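Local structure of pectate lyase 1 (Juniperus ashei, 1PXZ) at residues A[148-156]-A[168-178]; A[290-298]-A[309-318]. The protein shows low calcium-dependent pectate lyase activity, cleaving galacturonan by elimination, and is the major allergen of this juniper's pollen. One frame throughout, in Å; residues are numbered along the deposited sequence.

Interaction 1. Residues A[148-156]-A[168-178]; sequences QDGDAITMR and LSDCSDGLIDV
The carboxylates of D149 and D173 stack across this contact, their planes 16° apart, with D149 OD2 4.0 Å from D173 OD1. D173 OD2 accepts two bonds, from opposite sides of its plane: the amide of G150 close to the plane, on the anti side at 2.8 Å (G150 N to D173 OD2), and S172 OG from well above it. Two donors on one oxygen should limit its rotation. D173 in turn gives its backbone N-H to G150 O, so the two turns grip each other both ways. D151 uses its two oxygens differently: with CG beside its own backbone N (chi1 -61°), OD1 meets the amide of G174 almost head-on, at 2.6 Å from G174 N, and OD2 faces D177, whose carboxylate lies 12° from parallel and 3.8 Å away (D151 OD2 to D177 OD1). D177 OD2 has a weak hydrogen bond to H203. Beyond the turns the chains run as neighbouring parallel strands, D177 N bonding to I153 O and M155 N to D177 O. The strands send I153, M155, I176 and V178 into the beta-helix interior, where M155 bends at its thioether so that CE packs on I176 CG2 beside I163, while D177 turns to the opposite face, near the acidic loop residues. The clustered carboxylates would probably repel one another without a cation, consistent with the calcium site assigned by similarity to D149, D173 and D177; D151 is not among those ligands but adds to the negative charge. R229, the predicted active-site residue, lies near D177.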
ATOM      1  N   GLN A 148     -16.354  -1.579  10.422  1.00 21.10           N
ATOM      2  CA  GLN A 148     -15.415  -0.982   9.468  1.00 17.33           C
ATOM      3  C   GLN A 148     -15.568  -1.540   8.054  1.00 21.30           C
ATOM      4  O   GLN A 148     -15.948  -2.682   7.861  1.00 19.86           O
ATOM      5  CB  GLN A 148     -13.959  -1.231   9.865  1.00 22.81           C
ATOM      6  CG  GLN A 148     -13.588  -0.934  11.300  1.00 26.56           C
ATOM      7  CD  GLN A 148     -13.622   0.558  11.572  1.00 31.61           C
ATOM      8  OE1 GLN A 148     -14.313   0.991  12.493  1.00 33.57           O
ATOM      9  NE2 GLN A 148     -12.869   1.291  10.762  1.00 22.61           N
ATOM     10  N   ASP A 149     -15.212  -0.734   7.049  1.00 24.42           N
ATOM     11  CA  ASP A 149     -15.197  -1.215   5.670  1.00 31.41           C
ATOM     12  C   ASP A 149     -14.289  -2.434   5.522  1.00 28.10           C
ATOM     13  O   ASP A 149     -13.316  -2.584   6.253  1.00 19.68           O
ATOM     14  CB  ASP A 149     -14.714  -0.115   4.723  1.00 28.04           C
ATOM     15  CG  ASP A 149     -15.794   0.870   4.324  1.00 46.22           C
ATOM     16  OD1 ASP A 149     -16.894   0.845   4.917  1.00 34.51           O
ATOM     17  OD2 ASP A 149     -15.533   1.676   3.400  1.00 86.18           O
ATOM     18  N   GLY A 150     -14.595  -3.284   4.562  1.00 19.57           N
ATOM     19  CA  GLY A 150     -13.805  -4.435   4.187  1.00 19.91           C
ATOM     20  C   GLY A 150     -12.604  -4.081   3.325  1.00 14.28           C
ATOM     21  O   GLY A 150     -12.490  -4.530   2.183  1.00 15.67           O
ATOM     22  N   ASP A 151     -11.713  -3.273   3.884  1.00 15.24           N
ATOM     23  CA  ASP A 151     -10.471  -2.897   3.232  1.00 16.82           C
ATOM     24  C   ASP A 151      -9.373  -3.875   3.609  1.00 14.12           C
ATOM     25  O   ASP A 151      -9.339  -4.337   4.754  1.00 16.13           O
ATOM     26  CB  ASP A 151     -10.012  -1.493   3.637  1.00 17.39           C
ATOM     27  CG  ASP A 151     -10.995  -0.396   3.280  1.00 25.03           C
ATOM     28  OD1 ASP A 151     -11.695  -0.527   2.260  1.00 21.21           O
ATOM     29  OD2 ASP A 151     -11.084   0.599   4.028  1.00 37.97           O
ATOM     30  N   ALA A 152      -8.464  -4.170   2.692  1.00  9.48           N
ATOM     31  CA  ALA A 152      -7.384  -5.084   3.069  1.00  6.65           C
ATOM     32  C   ALA A 152      -6.427  -4.449   4.074  1.00  9.15           C
ATOM     33  O   ALA A 152      -5.991  -5.062   5.036  1.00 11.19           O
ATOM     34  CB  ALA A 152      -6.606  -5.529   1.838  1.00  9.90           C
ATOM     35  N   ILE A 153      -6.066  -3.195   3.821  1.00  6.51           N
ATOM     36  CA  ILE A 153      -5.122  -2.503   4.695  1.00  7.95           C
ATOM     37  C   ILE A 153      -5.629  -1.100   4.942  1.00 10.47           C
ATOM     38  O   ILE A 153      -5.880  -0.389   3.953  1.00 14.45           O
ATOM     39  CB  ILE A 153      -3.730  -2.460   4.034  1.00  7.05           C
ATOM     40  CG1 ILE A 153      -3.085  -3.831   3.823  1.00 12.93           C
ATOM     41  CG2 ILE A 153      -2.811  -1.541   4.832  1.00  9.59           C
ATOM     42  CD1 ILE A 153      -1.807  -3.823   3.013  1.00 11.39           C
ATOM     43  N   THR A 154      -5.794  -0.723   6.202  1.00  9.29           N
ATOM     44  CA  THR A 154      -6.316   0.629   6.463  1.00 15.50           C
ATOM     45  C   THR A 154      -5.347   1.403   7.340  1.00 16.96           C
ATOM     46  O   THR A 154      -4.940   0.827   8.353  1.00 11.44           O
ATOM     47  CB  THR A 154      -7.686   0.574   7.160  1.00 17.73           C
ATOM     48  OG1 THR A 154      -8.633  -0.046   6.287  1.00 20.32           O
ATOM     49  CG2 THR A 154      -8.197   1.980   7.446  1.00 28.01           C
ATOM     50  N   MET A 155      -4.995   2.631   6.973  1.00  9.51           N
ATOM     51  CA  MET A 155      -4.080   3.427   7.797  1.00 15.91           C
ATOM     52  C   MET A 155      -4.740   4.758   8.150  1.00 20.34           C
ATOM     53  O   MET A 155      -5.176   5.474   7.242  1.00 16.83           O
ATOM     54  CB  MET A 155      -2.741   3.674   7.097  1.00 12.88           C
ATOM     55  CG  MET A 155      -1.878   2.414   6.977  1.00 16.88           C
ATOM     56  SD  MET A 155      -0.499   2.689   5.817  1.00 21.20           S
ATOM     57  CE  MET A 155      -1.431   2.345   4.315  1.00 23.68           C
ATOM     58  N   ARG A 156      -4.822   5.053   9.448  1.00  9.85           N
ATOM     59  CA  ARG A 156      -5.397   6.305   9.933  1.00 10.18           C
ATOM     60  C   ARG A 156      -4.365   6.984  10.826  1.00 16.76           C
ATOM     61  O   ARG A 156      -3.963   6.396  11.836  1.00 12.13           O
ATOM     62  CB  ARG A 156      -6.686   6.053  10.698  1.00 15.07           C
ATOM     63  CG  ARG A 156      -7.419   7.285  11.175  1.00 34.14           C
ATOM     64  CD  ARG A 156      -8.686   6.901  11.919  1.00 53.37           C
ATOM     65  NE  ARG A 156      -8.836   7.379  13.270  1.00 62.96           N
ATOM     66  CZ  ARG A 156      -8.047   7.921  14.169  1.00 68.31           C
ATOM     67  NH1 ARG A 156      -6.760   8.169  13.958  1.00 67.67           N
ATOM     68  NH2 ARG A 156      -8.546   8.245  15.364  1.00 70.17           N
ATOM     69  N   LEU A 168      -2.801  -8.578  -3.248  1.00  8.14           N
ATOM     70  CA  LEU A 168      -4.007  -7.985  -2.696  1.00  8.78           C
ATOM     71  C   LEU A 168      -5.146  -8.042  -3.707  1.00 12.51           C
ATOM     72  O   LEU A 168      -4.954  -7.484  -4.789  1.00  7.84           O
ATOM     73  CB  LEU A 168      -3.737  -6.518  -2.315  1.00  5.35           C
ATOM     74  CG  LEU A 168      -2.499  -6.338  -1.415  1.00 10.78           C
ATOM     75  CD1 LEU A 168      -2.158  -4.861  -1.275  1.00 12.84           C
ATOM     76  CD2 LEU A 168      -2.711  -6.968  -0.042  1.00  8.91           C
ATOM     77  N   SER A 169      -6.266  -8.684  -3.377  1.00  6.44           N
ATOM     78  CA  SER A 169      -7.299  -8.868  -4.394  1.00  7.64           C
ATOM     79  C   SER A 169      -8.669  -9.042  -3.752  1.00 15.69           C
ATOM     80  O   SER A 169      -8.733  -9.361  -2.567  1.00 12.00           O
ATOM     81  CB  SER A 169      -6.987 -10.096  -5.260  1.00 10.53           C
ATOM     82  OG  SER A 169      -6.977 -11.296  -4.480  1.00 12.86           O
ATOM     83  N   ASP A 170      -9.727  -8.823  -4.511  1.00 12.83           N
ATOM     84  CA  ASP A 170     -11.068  -9.254  -4.185  1.00  9.72           C
ATOM     85  C   ASP A 170     -11.512  -8.947  -2.772  1.00 16.18           C
ATOM     86  O   ASP A 170     -11.898  -9.872  -2.043  1.00 13.83           O
ATOM     87  CB  ASP A 170     -11.104 -10.785  -4.399  1.00 16.40           C
ATOM     88  CG  ASP A 170     -12.512 -11.353  -4.333  1.00 26.66           C
ATOM     89  OD1 ASP A 170     -13.477 -10.594  -4.568  1.00 18.01           O
ATOM     90  OD2 ASP A 170     -12.619 -12.557  -4.022  1.00 25.85           O
ATOM     91  N   CYS A 171     -11.476  -7.679  -2.373  1.00 10.75           N
ATOM     92  CA  CYS A 171     -12.044  -7.305  -1.083  1.00 12.71           C
ATOM     93  C   CYS A 171     -13.365  -6.584  -1.261  1.00 21.29           C
ATOM     94  O   CYS A 171     -13.705  -6.193  -2.382  1.00 16.14           O
ATOM     95  CB  CYS A 171     -11.042  -6.426  -0.305  1.00 10.14           C
ATOM     96  SG  CYS A 171      -9.680  -7.521   0.218  1.00 15.16           S
ATOM     97  N   SER A 172     -14.123  -6.395  -0.173  1.00 10.94           N
ATOM     98  CA  SER A 172     -15.447  -5.800  -0.400  1.00 18.80           C
ATOM     99  C   SER A 172     -15.337  -4.313  -0.689  1.00 21.85           C
ATOM    100  O   SER A 172     -16.140  -3.804  -1.478  1.00 20.89           O
ATOM    101  CB  SER A 172     -16.380  -6.068   0.785  1.00 21.47           C
ATOM    102  OG  SER A 172     -15.857  -5.481   1.964  1.00 32.70           O
ATOM    103  N   ASP A 173     -14.376  -3.609  -0.100  1.00 16.88           N
ATOM    104  CA  ASP A 173     -14.312  -2.159  -0.346  1.00 16.70           C
ATOM    105  C   ASP A 173     -12.990  -1.790  -0.982  1.00 16.28           C
ATOM    106  O   ASP A 173     -12.881  -1.933  -2.204  1.00 20.27           O
ATOM    107  CB  ASP A 173     -14.542  -1.399   0.962  1.00 19.62           C
ATOM    108  CG  ASP A 173     -15.964  -1.684   1.441  1.00 36.18           C
ATOM    109  OD1 ASP A 173     -16.891  -1.068   0.869  1.00 36.70           O
ATOM    110  OD2 ASP A 173     -16.150  -2.506   2.361  1.00 54.23           O
ATOM    111  N   GLY A 174     -11.987  -1.340  -0.229  1.00 11.45           N
ATOM    112  CA  GLY A 174     -10.716  -1.021  -0.869  1.00 13.76           C
ATOM    113  C   GLY A 174      -9.612  -2.018  -0.589  1.00 16.86           C
ATOM    114  O   GLY A 174      -9.711  -2.909   0.254  1.00 16.79           O
ATOM    115  N   LEU A 175      -8.489  -1.883  -1.310  1.00  8.75           N
ATOM    116  CA  LEU A 175      -7.332  -2.699  -0.981  1.00  8.55           C
ATOM    117  C   LEU A 175      -6.426  -1.917  -0.044  1.00 12.26           C
ATOM    118  O   LEU A 175      -5.963  -2.461   0.953  1.00 14.52           O
ATOM    119  CB  LEU A 175      -6.601  -3.161  -2.241  1.00 12.15           C
ATOM    120  CG  LEU A 175      -7.447  -4.114  -3.108  1.00 12.08           C
ATOM    121  CD1 LEU A 175      -6.671  -4.506  -4.357  1.00  9.31           C
ATOM    122  CD2 LEU A 175      -7.854  -5.340  -2.303  1.00 12.10           C
ATOM    123  N   ILE A 176      -6.144  -0.645  -0.320  1.00  8.21           N
ATOM    124  CA  ILE A 176      -5.338   0.133   0.625  1.00  8.40           C
ATOM    125  C   ILE A 176      -6.035   1.459   0.876  1.00 14.77           C
ATOM    126  O   ILE A 176      -6.363   2.160  -0.093  1.00 16.93           O
ATOM    127  CB  ILE A 176      -3.932   0.368   0.075  1.00  8.98           C
ATOM    128  CG1 ILE A 176      -3.120  -0.924  -0.059  1.00 12.98           C
ATOM    129  CG2 ILE A 176      -3.175   1.399   0.911  1.00 13.02           C
ATOM    130  CD1 ILE A 176      -1.765  -0.696  -0.701  1.00 11.60           C
ATOM    131  N   ASP A 177      -6.296   1.807   2.124  1.00  7.47           N
ATOM    132  CA  ASP A 177      -6.953   3.086   2.436  1.00  8.60           C
ATOM    133  C   ASP A 177      -6.007   3.892   3.308  1.00 17.03           C
ATOM    134  O   ASP A 177      -5.583   3.414   4.365  1.00 16.59           O
ATOM    135  CB  ASP A 177      -8.282   2.782   3.097  1.00 14.91           C
ATOM    136  CG  ASP A 177      -9.428   3.742   2.951  1.00 36.25           C
ATOM    137  OD1 ASP A 177     -10.209   3.643   1.977  1.00 55.23           O
ATOM    138  OD2 ASP A 177      -9.598   4.625   3.824  1.00 40.33           O
ATOM    139  N   VAL A 178      -5.634   5.099   2.886  1.00 12.25           N
ATOM    140  CA  VAL A 178      -4.697   5.918   3.664  1.00 14.78           C
ATOM    141  C   VAL A 178      -5.388   7.232   3.975  1.00 17.29           C
ATOM    142  O   VAL A 178      -5.805   7.931   3.050  1.00 13.65           O
ATOM    143  CB  VAL A 178      -3.402   6.132   2.882  1.00 18.99           C
ATOM    144  CG1 VAL A 178      -2.408   7.006   3.647  1.00 24.43           C
ATOM    145  CG2 VAL A 178      -2.751   4.795   2.553  1.00 20.83           C
TER

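Interaction 2. Residues A[290-298]-A[309-318]; sequences ACANWVWRS and FVSSGKTEET
A single antiparallel bridge, W296 with S312, fastens the tail that follows strand 302-304 to strand 296-299. Its two backbone bonds are W296 N to S312 O and S312 N to W296 O, both 2.9 Å, the second much the straighter at 167°. The hydroxyl of S312 adds a third: set between its own backbone N and carbonyl carbon (chi1 53°), OG donates to W294 O at 2.7 Å, approaching from above the carbonyl plane. The same OG receives a hydrogen from water 1 and is also hydrogen-bonded to R282. Toward F309, the ring presents a face to S298, whose CB stands 3.7 Å from the F309 ring centroid in a CH-pi contact; S298 OG itself is hydrogen-bonded to D301. Water 4 joins S298 N to S311 OG. Further along, R297 bends at chi3, with E316 CB over the centre of one guanidinium face; E316 is poorly ordered, and its OE2, well out of the plane, can offer at most a long-range charge attraction. Water 3 lies in the guanidinium plane, 2.8 Å from R297 NH2. The buried W296 ring donates a hydrogen bond through NE1 to P259 O and packs on I261 and R282. Strand 296-299 pairs in parallel with 260-264, as coils of a parallel beta-helix do, while the irregular C-terminal segment 309-318 joins it by a single antiparallel bridge.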
ATOM      1  N   ALA A 290      -9.765  26.336 -13.209  1.00 26.85           N
ATOM      2  CA  ALA A 290      -9.338  26.011 -11.857  1.00 28.74           C
ATOM      3  C   ALA A 290      -8.605  24.672 -11.805  1.00 39.40           C
ATOM      4  O   ALA A 290      -7.579  24.497 -11.131  1.00 25.55           O
ATOM      5  CB  ALA A 290     -10.548  25.979 -10.929  1.00 17.44           C
ATOM      6  N   CYS A 291      -9.155  23.685 -12.521  1.00 27.99           N
ATOM      7  CA  CYS A 291      -8.566  22.345 -12.459  1.00 22.50           C
ATOM      8  C   CYS A 291      -7.228  22.387 -13.158  1.00 17.58           C
ATOM      9  O   CYS A 291      -6.325  21.579 -12.922  1.00 20.26           O
ATOM     10  CB  CYS A 291      -9.491  21.265 -13.047  1.00 33.48           C
ATOM     11  SG  CYS A 291     -10.148  20.193 -11.740  1.00112.62           S
ATOM     12  N   ALA A 292      -7.052  23.388 -14.033  1.00 20.82           N
ATOM     13  CA  ALA A 292      -5.758  23.513 -14.701  1.00 25.44           C
ATOM     14  C   ALA A 292      -4.653  23.887 -13.725  1.00 14.03           C
ATOM     15  O   ALA A 292      -3.478  23.852 -14.084  1.00 24.35           O
ATOM     16  CB  ALA A 292      -5.834  24.547 -15.819  1.00 38.98           C
ATOM     17  N   ASN A 293      -4.994  24.255 -12.486  1.00 15.79           N
ATOM     18  CA  ASN A 293      -3.940  24.615 -11.534  1.00 13.15           C
ATOM     19  C   ASN A 293      -3.329  23.363 -10.916  1.00 15.11           C
ATOM     20  O   ASN A 293      -2.232  23.437 -10.355  1.00 14.23           O
ATOM     21  CB  ASN A 293      -4.498  25.531 -10.442  1.00 13.54           C
ATOM     22  CG  ASN A 293      -4.826  26.927 -10.979  1.00 21.24           C
ATOM     23  OD1 ASN A 293      -5.716  27.627 -10.496  1.00 19.64           O
ATOM     24  ND2 ASN A 293      -4.099  27.368 -11.993  1.00  9.40           N
ATOM     25  N   TRP A 294      -4.040  22.230 -11.013  1.00 10.14           N
ATOM     26  CA  TRP A 294      -3.491  21.043 -10.327  1.00  8.18           C
ATOM     27  C   TRP A 294      -2.231  20.556 -11.010  1.00  8.85           C
ATOM     28  O   TRP A 294      -2.074  20.498 -12.220  1.00 14.01           O
ATOM     29  CB  TRP A 294      -4.549  19.938 -10.320  1.00  7.47           C
ATOM     30  CG  TRP A 294      -5.830  20.242  -9.631  1.00 11.28           C
ATOM     31  CD1 TRP A 294      -6.226  21.375  -8.993  1.00 12.78           C
ATOM     32  CD2 TRP A 294      -6.929  19.308  -9.526  1.00 14.57           C
ATOM     33  NE1 TRP A 294      -7.505  21.212  -8.488  1.00 16.06           N
ATOM     34  CE2 TRP A 294      -7.955  19.955  -8.806  1.00 20.01           C
ATOM     35  CE3 TRP A 294      -7.106  18.000  -9.983  1.00 13.61           C
ATOM     36  CZ2 TRP A 294      -9.174  19.327  -8.523  1.00 21.89           C
ATOM     37  CZ3 TRP A 294      -8.319  17.376  -9.700  1.00 15.18           C
ATOM     38  CH2 TRP A 294      -9.329  18.044  -8.981  1.00 15.23           C
ATOM     39  N   VAL A 295      -1.224  20.137 -10.249  1.00  8.54           N
ATOM     40  CA  VAL A 295       0.028  19.781 -10.901  1.00  9.61           C
ATOM     41  C   VAL A 295       0.042  18.256 -11.048  1.00 12.58           C
ATOM     42  O   VAL A 295       0.332  17.549 -10.088  1.00 10.71           O
ATOM     43  CB  VAL A 295       1.233  20.285 -10.104  1.00 17.25           C
ATOM     44  CG1 VAL A 295       2.523  19.702 -10.667  1.00 16.88           C
ATOM     45  CG2 VAL A 295       1.313  21.816 -10.122  1.00 16.86           C
ATOM     46  N   TRP A 296      -0.337  17.817 -12.240  1.00  9.98           N
ATOM     47  CA  TRP A 296      -0.349  16.398 -12.575  1.00 10.64           C
ATOM     48  C   TRP A 296       0.617  16.177 -13.728  1.00 10.47           C
ATOM     49  O   TRP A 296       0.319  16.539 -14.864  1.00 10.70           O
ATOM     50  CB  TRP A 296      -1.745  15.909 -12.952  1.00  9.16           C
ATOM     51  CG  TRP A 296      -2.741  15.868 -11.837  1.00  8.04           C
ATOM     52  CD1 TRP A 296      -2.734  16.523 -10.649  1.00 10.35           C
ATOM     53  CD2 TRP A 296      -3.952  15.083 -11.836  1.00 10.13           C
ATOM     54  NE1 TRP A 296      -3.835  16.215  -9.904  1.00  9.07           N
ATOM     55  CE2 TRP A 296      -4.600  15.323 -10.620  1.00  7.80           C
ATOM     56  CE3 TRP A 296      -4.534  14.198 -12.759  1.00 13.35           C
ATOM     57  CZ2 TRP A 296      -5.811  14.715 -10.288  1.00 12.53           C
ATOM     58  CZ3 TRP A 296      -5.742  13.586 -12.429  1.00 12.34           C
ATOM     59  CH2 TRP A 296      -6.363  13.855 -11.194  1.00  8.26           C
ATOM     60  N   ARG A 297       1.772  15.587 -13.445  1.00  5.55           N
ATOM     61  CA  ARG A 297       2.808  15.438 -14.448  1.00  5.84           C
ATOM     62  C   ARG A 297       3.042  13.988 -14.878  1.00 11.62           C
ATOM     63  O   ARG A 297       2.933  13.064 -14.061  1.00 15.45           O
ATOM     64  CB  ARG A 297       4.142  15.984 -13.937  1.00 10.93           C
ATOM     65  CG  ARG A 297       4.059  17.326 -13.238  1.00 19.55           C
ATOM     66  CD  ARG A 297       5.378  18.076 -13.423  1.00 33.72           C
ATOM     67  NE  ARG A 297       6.485  17.432 -12.723  1.00 36.56           N
ATOM     68  CZ  ARG A 297       6.936  17.883 -11.554  1.00 43.60           C
ATOM     69  NH1 ARG A 297       6.344  18.951 -11.027  1.00 31.03           N
ATOM     70  NH2 ARG A 297       7.945  17.283 -10.932  1.00 38.38           N
ATOM     71  N   SER A 298       3.353  13.834 -16.162  1.00  9.41           N
ATOM     72  CA  SER A 298       3.719  12.533 -16.724  1.00 11.15           C
ATOM     73  C   SER A 298       5.117  12.625 -17.329  1.00 17.65           C
ATOM     74  O   SER A 298       5.322  13.401 -18.273  1.00 13.69           O
ATOM     75  CB  SER A 298       2.692  12.089 -17.765  1.00 12.26           C
ATOM     76  OG  SER A 298       3.168  11.002 -18.538  1.00 11.03           O
ATOM     77  N   PHE A 309      -2.227  10.207 -21.078  1.00 10.61           N
ATOM     78  CA  PHE A 309      -2.283  10.909 -19.793  1.00 10.24           C
ATOM     79  C   PHE A 309      -2.516  12.385 -20.055  1.00 10.41           C
ATOM     80  O   PHE A 309      -1.755  12.985 -20.813  1.00 12.99           O
ATOM     81  CB  PHE A 309      -0.963  10.675 -19.065  1.00  9.30           C
ATOM     82  CG  PHE A 309      -0.810  11.159 -17.642  1.00 10.07           C
ATOM     83  CD1 PHE A 309      -0.754  12.492 -17.287  1.00 12.90           C
ATOM     84  CD2 PHE A 309      -0.703  10.197 -16.638  1.00 10.20           C
ATOM     85  CE1 PHE A 309      -0.610  12.903 -15.976  1.00 18.03           C
ATOM     86  CE2 PHE A 309      -0.556  10.593 -15.323  1.00  9.15           C
ATOM     87  CZ  PHE A 309      -0.496  11.932 -14.981  1.00  9.38           C
ATOM     88  N   VAL A 310      -3.518  12.980 -19.432  1.00  8.94           N
ATOM     89  CA  VAL A 310      -3.738  14.421 -19.609  1.00  9.60           C
ATOM     90  C   VAL A 310      -3.035  15.142 -18.463  1.00 12.82           C
ATOM     91  O   VAL A 310      -3.449  15.099 -17.302  1.00 10.95           O
ATOM     92  CB  VAL A 310      -5.232  14.724 -19.664  1.00 10.20           C
ATOM     93  CG1 VAL A 310      -5.476  16.224 -19.729  1.00 15.46           C
ATOM     94  CG2 VAL A 310      -5.860  14.046 -20.882  1.00 14.40           C
ATOM     95  N   SER A 311      -1.933  15.782 -18.828  1.00 14.32           N
ATOM     96  CA  SER A 311      -1.093  16.527 -17.897  1.00 14.55           C
ATOM     97  C   SER A 311      -1.644  17.898 -17.554  1.00 20.39           C
ATOM     98  O   SER A 311      -2.425  18.475 -18.327  1.00 16.34           O
ATOM     99  CB  SER A 311       0.293  16.732 -18.558  1.00 17.93           C
ATOM    100  OG  SER A 311       1.072  15.597 -18.208  1.00 37.63           O
ATOM    101  N   SER A 312      -1.236  18.438 -16.413  1.00 10.14           N
ATOM    102  CA  SER A 312      -1.552  19.835 -16.081  1.00 14.79           C
ATOM    103  C   SER A 312      -0.414  20.376 -15.211  1.00 20.28           C
ATOM    104  O   SER A 312       0.231  19.624 -14.467  1.00 12.95           O
ATOM    105  CB  SER A 312      -2.915  20.007 -15.422  1.00 10.89           C
ATOM    106  OG  SER A 312      -3.093  19.165 -14.289  1.00 22.01           O
ATOM    107  N   GLY A 313      -0.122  21.666 -15.326  1.00 30.25           N
ATOM    108  CA  GLY A 313       1.006  22.276 -14.614  1.00 27.22           C
ATOM    109  C   GLY A 313       2.226  22.267 -15.517  1.00 30.23           C
ATOM    110  O   GLY A 313       2.202  21.602 -16.560  1.00 33.22           O
ATOM    111  N   LYS A 314       3.303  22.972 -15.181  1.00 19.49           N
ATOM    112  CA  LYS A 314       4.440  23.030 -16.099  1.00 24.98           C
ATOM    113  C   LYS A 314       5.417  21.877 -15.876  1.00 40.98           C
ATOM    114  O   LYS A 314       5.464  21.215 -14.837  1.00 31.28           O
ATOM    115  CB  LYS A 314       5.180  24.365 -15.958  1.00 36.83           C
ATOM    116  CG  LYS A 314       5.904  24.544 -14.634  1.00 42.50           C
ATOM    117  CD  LYS A 314       5.072  25.314 -13.622  1.00 51.49           C
ATOM    118  CE  LYS A 314       4.250  24.405 -12.727  1.00 48.94           C
ATOM    119  NZ  LYS A 314       2.790  24.505 -13.020  1.00 20.13           N
ATOM    120  N   THR A 315       6.247  21.624 -16.889  1.00 48.59           N
ATOM    121  CA  THR A 315       7.212  20.529 -16.811  1.00 46.56           C
ATOM    122  C   THR A 315       8.383  20.890 -15.909  1.00 46.45           C
ATOM    123  O   THR A 315       8.834  22.034 -15.834  1.00 65.21           O
ATOM    124  CB  THR A 315       7.707  20.146 -18.216  1.00 45.77           C
ATOM    125  OG1 THR A 315       6.584  19.811 -19.045  1.00 45.74           O
ATOM    126  CG2 THR A 315       8.585  18.909 -18.146  1.00 41.21           C
ATOM    127  N   GLU A 316       8.892  19.899 -15.189  1.00 38.76           N
ATOM    128  CA  GLU A 316       9.926  20.171 -14.185  1.00 48.11           C
ATOM    129  C   GLU A 316      10.586  18.854 -13.813  1.00 61.54           C
ATOM    130  O   GLU A 316       9.997  17.790 -14.036  1.00 76.85           O
ATOM    131  CB  GLU A 316       9.258  20.877 -13.017  1.00 59.47           C
ATOM    132  CG  GLU A 316      10.088  21.313 -11.831  1.00 69.14           C
ATOM    133  CD  GLU A 316       9.452  22.467 -11.073  1.00 73.16           C
ATOM    134  OE1 GLU A 316       9.260  23.523 -11.715  1.00 86.05           O
ATOM    135  OE2 GLU A 316       9.148  22.332  -9.868  1.00 55.90           O
ATOM    136  N   GLU A 317      11.794  18.892 -13.265  1.00 71.18           N
ATOM    137  CA  GLU A 317      12.477  17.668 -12.856  1.00 75.17           C
ATOM    138  C   GLU A 317      12.013  17.248 -11.462  1.00 63.63           C
ATOM    139  O   GLU A 317      11.848  18.126 -10.613  1.00 38.65           O
ATOM    140  CB  GLU A 317      13.992  17.853 -12.850  1.00 89.65           C
ATOM    141  CG  GLU A 317      14.718  17.117 -13.965  1.00103.87           C
ATOM    142  CD  GLU A 317      15.554  18.057 -14.813  1.00115.87           C
ATOM    143  OE1 GLU A 317      16.270  18.897 -14.225  1.00136.18           O
ATOM    144  OE2 GLU A 317      15.491  17.962 -16.058  1.00128.15           O
ATOM    145  N   THR A 318      11.815  15.949 -11.266  1.00 61.81           N
ATOM    146  CA  THR A 318      11.375  15.426  -9.973  1.00 53.73           C
ATOM    147  C   THR A 318      12.359  15.859  -8.887  1.00 46.95           C
ATOM    148  O   THR A 318      13.516  15.423  -8.927  1.00 28.62           O
ATOM    149  CB  THR A 318      11.245  13.896  -9.985  1.00 54.03           C
ATOM    150  OG1 THR A 318      10.132  13.524 -10.813  1.00 44.64           O
ATOM    151  CG2 THR A 318      10.931  13.335  -8.604  1.00 42.90           C
TER
HETATM  152  O   HOH W   1      -5.791  19.300 -13.520  1.00 36.17           O
HETATM  153  O   HOH W   2       5.686  21.450 -11.669  1.00 43.13           O
HETATM  154  O   HOH W   3       9.316  17.700  -8.558  1.00 47.09           O
HETATM  155  O   HOH W   4       3.842  16.370 -17.620  1.00 17.34           O

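Followed from the N terminus, the chain closes two separate loops in series. Interaction 1 comes first, joining consecutive coils of the parallel beta-helix: between 148-156 and 168-178 the chain goes once round through strands 161-164 and 167-169 and returns one strand along in the eight-stranded sheet. Further coils then intervene before interaction 2 opens at 290-298. It too closes a short loop, through strand 302-304, but the returning segment 309-318 is irregular and lies on the surface. The loops neither nest nor cross, and the nearest atoms of the two contacts are about 15 Å apart. Both show backbone pairing across a short loop, in one case parallel and repeated, in the other a single antiparallel bridge.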